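Molybdopterin-guanine dinucleotide biosynthesis protein B (PDB 1NP6) binds GTP, hydrolyses it weakly, and may act as an adapter that makes the biosynthesis and use of the molybdopterin-guanine dinucleotide cofactor efficient. Local coordinates at residues L131-D143 / L146-V158. Numbering follows the deposited sequence.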
loop_
_atom_site.group_PDB
_atom_site.type_symbol
_atom_site.label_atom_id
_atom_site.label_comp_id
_atom_site.label_asym_id
_atom_site.label_seq_id
_atom_site.Cartn_x
_atom_site.Cartn_y
_atom_site.Cartn_z
ATOM N N LEU B 131 -33.051 10.760 -8.721
ATOM C CA LEU B 131 -32.099 10.658 -7.608
ATOM C C LEU B 131 -32.585 9.688 -6.525
ATOM O O LEU B 131 -33.727 9.785 -6.063
ATOM C CB LEU B 131 -31.860 12.026 -6.963
ATOM C CG LEU B 131 -30.912 13.008 -7.651
ATOM C CD1 LEU B 131 -30.971 14.355 -6.948
ATOM C CD2 LEU B 131 -29.481 12.484 -7.700
ATOM N N VAL B 132 -31.708 8.771 -6.120
ATOM C CA VAL B 132 -31.999 7.829 -5.033
ATOM C C VAL B 132 -31.353 8.304 -3.721
ATOM O O VAL B 132 -30.133 8.255 -3.557
ATOM C CB VAL B 132 -31.615 6.346 -5.397
ATOM C CG1 VAL B 132 -32.336 5.887 -6.651
ATOM C CG2 VAL B 132 -30.109 6.161 -5.581
ATOM N N ILE B 133 -32.187 8.789 -2.803
ATOM C CA ILE B 133 -31.735 9.341 -1.528
ATOM C C ILE B 133 -32.133 8.438 -0.357
ATOM O O ILE B 133 -33.185 8.650 0.257
ATOM C CB ILE B 133 -32.307 10.768 -1.311
ATOM C CG1 ILE B 133 -31.956 11.690 -2.488
ATOM C CG2 ILE B 133 -31.813 11.347 0.023
ATOM C CD1 ILE B 133 -32.652 13.046 -2.451
ATOM N N ASP B 134 -31.282 7.456 -0.053
ATOM C CA ASP B 134 -31.502 6.512 1.052
ATOM C C ASP B 134 -31.183 7.141 2.419
ATOM O O ASP B 134 -30.919 8.346 2.502
ATOM C CB ASP B 134 -30.703 5.215 0.831
ATOM C CG ASP B 134 -29.199 5.440 0.824
ATOM O OD1 ASP B 134 -28.543 5.054 -0.165
ATOM O OD2 ASP B 134 -28.582 5.988 1.763
ATOM N N ARG B 135 -31.196 6.329 3.479
ATOM C CA ARG B 135 -31.091 6.851 4.850
ATOM C C ARG B 135 -29.705 7.409 5.220
ATOM O O ARG B 135 -29.568 8.157 6.194
ATOM C CB ARG B 135 -31.530 5.799 5.880
ATOM C CG ARG B 135 -30.676 4.549 5.907
ATOM C CD ARG B 135 -31.199 3.453 6.832
ATOM N NE ARG B 135 -30.188 3.034 7.803
ATOM C CZ ARG B 135 -29.981 3.623 8.981
ATOM N NH1 ARG B 135 -30.718 4.663 9.357
ATOM N NH2 ARG B 135 -29.031 3.170 9.787
ATOM N N HIS B 136 -28.693 7.042 4.442
ATOM C CA HIS B 136 -27.317 7.459 4.715
ATOM C C HIS B 136 -26.940 8.848 4.196
ATOM O O HIS B 136 -25.882 9.359 4.549
ATOM C CB HIS B 136 -26.347 6.417 4.160
ATOM C CG HIS B 136 -26.401 5.110 4.885
ATOM N ND1 HIS B 136 -26.537 3.903 4.234
ATOM C CD2 HIS B 136 -26.351 4.822 6.208
ATOM C CE1 HIS B 136 -26.562 2.927 5.125
ATOM N NE2 HIS B 136 -26.452 3.458 6.328
ATOM N N VAL B 137 -27.789 9.447 3.360
ATOM C CA VAL B 137 -27.475 10.733 2.716
ATOM C C VAL B 137 -27.632 11.905 3.699
ATOM O O VAL B 137 -28.692 12.072 4.298
ATOM C CB VAL B 137 -28.355 10.954 1.445
ATOM C CG1 VAL B 137 -28.092 12.327 0.786
ATOM C CG2 VAL B 137 -28.143 9.842 0.446
ATOM N N ILE B 138 -26.574 12.700 3.866
ATOM C CA ILE B 138 -26.601 13.866 4.750
ATOM C C ILE B 138 -26.797 15.196 3.995
ATOM O O ILE B 138 -27.076 16.238 4.613
ATOM C CB ILE B 138 -25.321 13.904 5.650
ATOM C CG1 ILE B 138 -24.039 14.170 4.812
ATOM C CG2 ILE B 138 -25.215 12.603 6.468
ATOM C CD1 ILE B 138 -22.777 14.452 5.655
ATOM N N ALA B 139 -26.657 15.147 2.666
ATOM C CA ALA B 139 -26.802 16.341 1.818
ATOM C C ALA B 139 -26.776 15.971 0.335
ATOM O O ALA B 139 -26.263 14.919 -0.023
ATOM C CB ALA B 139 -25.685 17.313 2.121
ATOM N N VAL B 140 -27.344 16.835 -0.510
ATOM C CA VAL B 140 -27.181 16.771 -1.966
ATOM C C VAL B 140 -26.492 18.066 -2.404
ATOM O O VAL B 140 -27.028 19.134 -2.146
ATOM C CB VAL B 140 -28.541 16.672 -2.696
ATOM C CG1 VAL B 140 -28.379 16.736 -4.216
ATOM C CG2 VAL B 140 -29.300 15.367 -2.311
ATOM N N ALA B 141 -25.317 17.967 -3.034
ATOM C CA ALA B 141 -24.655 19.142 -3.653
ATOM C C ALA B 141 -25.114 19.271 -5.096
ATOM O O ALA B 141 -24.929 18.350 -5.911
ATOM C CB ALA B 141 -23.146 19.009 -3.580
ATOM N N SER B 142 -25.731 20.407 -5.412
ATOM C CA SER B 142 -26.423 20.579 -6.677
ATOM C C SER B 142 -26.110 21.925 -7.364
ATOM O O SER B 142 -25.749 22.875 -6.703
ATOM C CB SER B 142 -27.933 20.547 -6.464
ATOM O OG SER B 142 -28.596 20.504 -7.718
ATOM N N ASP B 143 -26.311 22.002 -8.680
ATOM C CA ASP B 143 -26.182 23.292 -9.371
ATOM C C ASP B 143 -27.552 23.933 -9.645
ATOM O O ASP B 143 -27.653 25.012 -10.213
ATOM C CB ASP B 143 -25.261 23.206 -10.604
ATOM C CG ASP B 143 -25.840 22.398 -11.755
ATOM O OD1 ASP B 143 -26.855 21.677 -11.613
ATOM O OD2 ASP B 143 -25.322 22.443 -12.881
ATOM N N LEU B 146 -33.092 22.585 -5.241
ATOM C CA LEU B 146 -34.054 21.518 -5.021
ATOM C C LEU B 146 -34.638 21.818 -3.638
ATOM O O LEU B 146 -33.959 22.412 -2.782
ATOM C CB LEU B 146 -33.394 20.127 -5.091
ATOM C CG LEU B 146 -32.606 19.698 -6.350
ATOM C CD1 LEU B 146 -31.579 18.609 -6.066
ATOM C CD2 LEU B 146 -33.514 19.273 -7.501
ATOM N N ASN B 147 -35.912 21.499 -3.445
ATOM C CA ASN B 147 -36.501 21.558 -2.113
ATOM C C ASN B 147 -36.466 20.142 -1.571
ATOM O O ASN B 147 -37.092 19.235 -2.133
ATOM C CB ASN B 147 -37.922 22.147 -2.125
ATOM C CG ASN B 147 -38.511 22.295 -0.719
ATOM O OD1 ASN B 147 -37.948 22.978 0.145
ATOM N ND2 ASN B 147 -39.645 21.649 -0.485
ATOM N N LEU B 148 -35.696 19.946 -0.505
ATOM C CA LEU B 148 -35.357 18.587 -0.083
ATOM C C LEU B 148 -35.607 18.275 1.386
ATOM O O LEU B 148 -35.775 19.175 2.217
ATOM C CB LEU B 148 -33.892 18.270 -0.431
ATOM C CG LEU B 148 -33.544 17.988 -1.896
ATOM C CD1 LEU B 148 -32.038 17.905 -2.068
ATOM C CD2 LEU B 148 -34.206 16.727 -2.418
ATOM N N ASP B 149 -35.612 16.977 1.685
ATOM C CA ASP B 149 -35.602 16.470 3.056
ATOM C C ASP B 149 -34.277 16.795 3.767
ATOM O O ASP B 149 -34.273 17.216 4.930
ATOM C CB ASP B 149 -35.848 14.959 3.055
ATOM C CG ASP B 149 -35.972 14.381 1.644
ATOM O OD1 ASP B 149 -37.075 14.458 1.055
ATOM O OD2 ASP B 149 -35.021 13.837 1.042
ATOM N N VAL B 150 -33.162 16.601 3.057
ATOM C CA VAL B 150 -31.825 16.858 3.597
ATOM C C VAL B 150 -31.276 18.210 3.119
ATOM O O VAL B 150 -31.860 18.837 2.233
ATOM C CB VAL B 150 -30.832 15.723 3.219
ATOM C CG1 VAL B 150 -31.305 14.381 3.755
ATOM C CG2 VAL B 150 -30.620 15.654 1.705
ATOM N N ALA B 151 -30.155 18.645 3.699
ATOM C CA ALA B 151 -29.473 19.885 3.286
ATOM C C ALA B 151 -29.243 19.966 1.775
ATOM O O ALA B 151 -29.032 18.933 1.119
ATOM C CB ALA B 151 -28.151 20.014 4.002
ATOM N N LEU B 152 -29.271 21.189 1.235
ATOM C CA LEU B 152 -28.976 21.410 -0.178
ATOM C C LEU B 152 -27.850 22.428 -0.354
ATOM O O LEU B 152 -27.964 23.597 0.046
ATOM C CB LEU B 152 -30.223 21.795 -1.001
ATOM C CG LEU B 152 -29.796 21.970 -2.478
ATOM C CD1 LEU B 152 -30.376 20.936 -3.425
ATOM C CD2 LEU B 152 -29.982 23.375 -3.014
ATOM N N LEU B 153 -26.761 21.963 -0.953
ATOM C CA LEU B 153 -25.536 22.739 -1.052
ATOM C C LEU B 153 -25.255 23.105 -2.522
ATOM O O LEU B 153 -25.650 22.396 -3.443
ATOM C CB LEU B 153 -24.361 21.938 -0.464
ATOM C CG LEU B 153 -24.568 21.202 0.880
ATOM C CD1 LEU B 153 -23.348 20.335 1.241
ATOM C CD2 LEU B 153 -24.885 22.165 2.000
ATOM N N ASP B 154 -24.542 24.208 -2.718
ATOM C CA ASP B 154 -24.097 24.629 -4.044
ATOM C C ASP B 154 -22.833 23.856 -4.427
ATOM O O ASP B 154 -21.793 23.978 -3.773
ATOM C CB ASP B 154 -23.844 26.136 -4.002
ATOM C CG ASP B 154 -23.565 26.730 -5.360
ATOM O OD1 ASP B 154 -23.309 25.976 -6.333
ATOM O OD2 ASP B 154 -23.561 27.969 -5.530
ATOM N N ILE B 155 -22.926 23.065 -5.498
ATOM C CA ILE B 155 -21.846 22.169 -5.920
ATOM C C ILE B 155 -20.630 22.973 -6.391
ATOM O O ILE B 155 -19.504 22.487 -6.367
ATOM C CB ILE B 155 -22.352 21.158 -7.004
ATOM C CG1 ILE B 155 -21.349 19.995 -7.208
ATOM C CG2 ILE B 155 -22.760 21.864 -8.274
ATOM C CD1 ILE B 155 -21.821 18.927 -8.209
ATOM N N ASN B 156 -20.881 24.224 -6.756
ATOM C CA ASN B 156 -19.821 25.146 -7.176
ATOM C C ASN B 156 -19.279 26.054 -6.043
ATOM O O ASN B 156 -18.371 26.860 -6.269
ATOM C CB ASN B 156 -20.279 25.943 -8.411
ATOM C CG ASN B 156 -20.688 25.034 -9.596
ATOM O OD1 ASN B 156 -19.851 24.379 -10.224
ATOM N ND2 ASN B 156 -21.984 24.996 -9.892
ATOM N N ASP B 157 -19.814 25.896 -4.825
ATOM C CA ASP B 157 -19.300 26.588 -3.629
ATOM C C ASP B 157 -18.436 25.632 -2.782
ATOM O O ASP B 157 -18.891 25.108 -1.757
ATOM C CB ASP B 157 -20.471 27.159 -2.803
ATOM C CG ASP B 157 -20.024 28.083 -1.643
ATOM O OD1 ASP B 157 -18.823 28.169 -1.300
ATOM O OD2 ASP B 157 -20.836 28.773 -1.000
ATOM N N VAL B 158 -17.187 25.441 -3.209
ATOM C CA VAL B 158 -16.232 24.530 -2.567
ATOM C C VAL B 158 -15.895 24.859 -1.102
ATOM O O VAL B 158 -15.837 23.944 -0.257
ATOM C CB VAL B 158 -14.929 24.378 -3.408
ATOM C CG1 VAL B 158 -13.938 23.427 -2.736
ATOM C CG2 VAL B 158 -15.248 23.894 -4.818
HETATM O O HOH W 1 -22.563 23.146 -12.627
#
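Val140 and Ser142 bond through their backbones to strand 151-154 and the residue after it, joining that strand, the outermost on this side within the chain, to the parallel six-stranded sheet. Four bonds alternate in direction: Val140 N to Ala151 O, Leu153 N to Val140 O (3.1 Å, 175° at the hydrogen), Ser142 N to Leu153 O, and Ile155 N to Ser142 O. The third is the shortest, 2.8 Å between Ser142 N and Leu153 O; in the last, Ile155 N sits above the carbonyl plane of Ser142, where segment 146-158 turns out of its strand. CA-H...O contacts, such as Ala141 CA to Leu153 O, supplement this ladder.

Apolar side chains pack on both faces. Ala139 is small enough to lie under Phe164 of helix 158-170, and Ala141 leaves room for Ile155 CB; Ala139 CB meets Leu153 CD1 at 3.9 Å, while Leu153 also reaches Leu161 of that helix. On the other face, branched Val140 packs against the loop leading into strand 151-154. With CG1 anti to the backbone N (chi1 175°), it offers CG1 to Leu146 CD1 and CG2 to Leu148 CD1 (3.7 Å), both leucines crossing it at about a right angle. Val150 CG1 lies 3.5 Å from Val137 O, with CG2 near Ala139 CA. Further out, Ile133 CD1 touches Leu148 CD2.

Polar groups gather at the C-terminal ends of the two strands. Asp154 OD1 accepts from Asn156 N (3.0 Å), an Asx turn within a type I turn, and Asp157 caps helix 158-170 through Gly160 N. A water donates to Asp143 OD2 and weakly links it to Asn156 ND2; Asp143 OD1 is held by Asp122 N.

Ile155 CG2 lies 3.5 Å from Ser142 C, its side chain near, without touching, Thr17 of the inferred GTP site. Directional backbone bonds thus add the edge strand to a P-loop NTPase-like domain, while carboxylates shape the exit into the last helix.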